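Long-range contact in single-stranded-DNA-specific exonuclease RecJ (Thermus thermophilus, PDB 2ZXR), which degrades single-stranded DNA exonucleolytically in the 5' to 3' direction, using divalent metal ions such as magnesium or manganese: residues A[589-594]-A[651-656]. Residues are numbered along the deposited sequence; the frame is centred on the assembly and turned at random.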
loop_
_atom_site.group_PDB
_atom_site.type_symbol
_atom_site.label_atom_id
_atom_site.label_comp_id
_atom_site.label_asym_id
_atom_site.label_seq_id
_atom_site.Cartn_x
_atom_site.Cartn_y
_atom_site.Cartn_z
ATOM N N LEU A 589 -40.916 0.568 -8.024
ATOM C CA LEU A 589 -40.778 -0.781 -8.546
ATOM C C LEU A 589 -39.785 -0.772 -9.699
ATOM O O LEU A 589 -39.614 -1.766 -10.387
ATOM C CB LEU A 589 -42.130 -1.287 -9.037
ATOM C CG LEU A 589 -43.220 -1.394 -7.977
ATOM C CD1 LEU A 589 -44.503 -1.935 -8.614
ATOM C CD2 LEU A 589 -42.758 -2.321 -6.859
ATOM N N GLY A 590 -39.145 0.373 -9.907
ATOM C CA GLY A 590 -38.200 0.500 -10.986
ATOM C C GLY A 590 -37.484 1.807 -10.779
ATOM O O GLY A 590 -37.737 2.513 -9.790
ATOM N N LEU A 591 -36.605 2.139 -11.718
ATOM C CA LEU A 591 -35.799 3.341 -11.622
ATOM C C LEU A 591 -36.315 4.491 -12.475
ATOM O O LEU A 591 -36.609 4.312 -13.656
ATOM C CB LEU A 591 -34.350 3.020 -12.042
ATOM C CG LEU A 591 -33.713 1.795 -11.387
ATOM C CD1 LEU A 591 -32.273 1.634 -11.863
ATOM C CD2 LEU A 591 -33.757 1.954 -9.885
ATOM N N PRO A 592 -36.442 5.687 -11.884
ATOM C CA PRO A 592 -36.924 6.759 -12.752
ATOM C C PRO A 592 -35.854 7.149 -13.781
ATOM O O PRO A 592 -34.670 6.824 -13.632
ATOM C CB PRO A 592 -37.262 7.893 -11.776
ATOM C CG PRO A 592 -36.524 7.560 -10.533
ATOM C CD PRO A 592 -36.507 6.065 -10.464
ATOM N N PRO A 593 -36.265 7.832 -14.854
ATOM C CA PRO A 593 -35.313 8.244 -15.888
ATOM C C PRO A 593 -34.333 9.329 -15.444
ATOM O O PRO A 593 -33.169 9.328 -15.850
ATOM C CB PRO A 593 -36.224 8.711 -17.020
ATOM C CG PRO A 593 -37.408 9.282 -16.270
ATOM C CD PRO A 593 -37.644 8.209 -15.223
ATOM N N ARG A 594 -34.802 10.259 -14.621
ATOM C CA ARG A 594 -33.957 11.343 -14.149
ATOM C C ARG A 594 -33.981 11.436 -12.639
ATOM O O ARG A 594 -34.877 10.923 -11.996
ATOM C CB ARG A 594 -34.411 12.661 -14.782
ATOM C CG ARG A 594 -34.120 12.709 -16.282
ATOM C CD ARG A 594 -35.066 13.608 -17.052
ATOM N NE ARG A 594 -36.455 13.170 -16.935
ATOM C CZ ARG A 594 -37.337 13.703 -16.093
ATOM N NH1 ARG A 594 -36.982 14.708 -15.294
ATOM N NH2 ARG A 594 -38.571 13.224 -16.036
ATOM N N LEU A 651 -27.201 7.546 -8.201
ATOM C CA LEU A 651 -26.792 8.866 -8.686
ATOM C C LEU A 651 -25.910 8.722 -9.939
ATOM O O LEU A 651 -26.075 9.455 -10.919
ATOM C CB LEU A 651 -26.014 9.621 -7.616
ATOM C CG LEU A 651 -26.772 9.914 -6.316
ATOM C CD1 LEU A 651 -25.891 10.832 -5.450
ATOM C CD2 LEU A 651 -28.111 10.602 -6.616
ATOM N N ALA A 652 -24.982 7.771 -9.927
ATOM C CA ALA A 652 -24.117 7.597 -11.094
ATOM C C ALA A 652 -24.987 7.129 -12.255
ATOM O O ALA A 652 -24.769 7.514 -13.411
ATOM C CB ALA A 652 -22.994 6.561 -10.799
ATOM N N TYR A 653 -25.977 6.301 -11.930
ATOM C CA TYR A 653 -26.903 5.770 -12.927
ATOM C C TYR A 653 -27.653 6.899 -13.651
ATOM O O TYR A 653 -27.783 6.857 -14.875
ATOM C CB TYR A 653 -27.908 4.825 -12.274
ATOM C CG TYR A 653 -28.948 4.270 -13.233
ATOM C CD1 TYR A 653 -28.629 3.267 -14.136
ATOM C CD2 TYR A 653 -30.252 4.773 -13.249
ATOM C CE1 TYR A 653 -29.573 2.776 -15.035
ATOM C CE2 TYR A 653 -31.209 4.281 -14.148
ATOM C CZ TYR A 653 -30.853 3.284 -15.038
ATOM O OH TYR A 653 -31.781 2.807 -15.949
ATOM N N TRP A 654 -28.156 7.892 -12.912
ATOM C CA TRP A 654 -28.863 9.011 -13.559
ATOM C C TRP A 654 -27.867 9.672 -14.520
ATOM O O TRP A 654 -28.192 9.987 -15.657
ATOM C CB TRP A 654 -29.267 10.129 -12.590
ATOM C CG TRP A 654 -30.085 9.815 -11.367
ATOM C CD1 TRP A 654 -29.871 10.315 -10.090
ATOM C CD2 TRP A 654 -31.277 9.048 -11.292
ATOM N NE1 TRP A 654 -30.861 9.904 -9.242
ATOM C CE2 TRP A 654 -31.739 9.125 -9.946
ATOM C CE3 TRP A 654 -32.002 8.308 -12.216
ATOM C CZ2 TRP A 654 -32.894 8.483 -9.515
ATOM C CZ3 TRP A 654 -33.128 7.679 -11.794
ATOM C CH2 TRP A 654 -33.571 7.766 -10.444
ATOM N N GLU A 655 -26.656 9.913 -14.026
ATOM C CA GLU A 655 -25.637 10.555 -14.841
ATOM C C GLU A 655 -25.258 9.805 -16.116
ATOM O O GLU A 655 -25.291 10.381 -17.204
ATOM C CB GLU A 655 -24.386 10.829 -14.009
ATOM C CG GLU A 655 -24.324 12.259 -13.523
ATOM C CD GLU A 655 -24.749 13.251 -14.615
ATOM O OE1 GLU A 655 -24.036 13.383 -15.643
ATOM O OE2 GLU A 655 -25.812 13.887 -14.449
ATOM N N VAL A 656 -24.904 8.529 -15.999
ATOM C CA VAL A 656 -24.528 7.765 -17.182
ATOM C C VAL A 656 -25.667 7.605 -18.174
ATOM O O VAL A 656 -25.588 6.789 -19.094
ATOM C CB VAL A 656 -24.029 6.349 -16.840
ATOM C CG1 VAL A 656 -22.796 6.439 -15.994
ATOM C CG2 VAL A 656 -25.110 5.557 -16.142
HETATM O O HOH W 1 -30.739 10.826 -16.341
#
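A water molecule bridges Trp654 and Pro593, donating one hydrogen to Trp654 O at 2.8 Å and the other to Pro593 O at 2.9 Å. It ties the last turn of helix 643-655 to the loop that follows strand 587-588; no direct hydrogen bond joins the two segments, and the remaining contact is made by two aromatic side chains. Leu591 lays CD1 over one face of the Tyr653 ring in a CH-pi contact, 3.9 Å from the centroid and displaced toward the CE2 rim, which CD1 meets at 3.7 Å. With CG anti to the backbone N (chi1 178°), Tyr653 carries its phenol out from the helix toward the loop, and chi2 of 76° turns the face to Leu591. Leu634 on helix 624-639 touches both Leu591 and Tyr653, so this pair is packed against a second helix. In Trp654, CG lies anti to the carbonyl carbon instead (chi1 -55°), extending the indole along the loop. The peptide carbonyl of Arg594 lies over one indole face, its C atom 3.7 Å from CE3 of Trp654, while Pro592 meets the six-membered ring at its edge; the spacing there is too tight in the model to be read closely. Far from the metal site, the contact packs the C-terminal helix of RecJ against a loop leaving an inner strand of the five-stranded parallel sheet in the RecJ C-terminal domain.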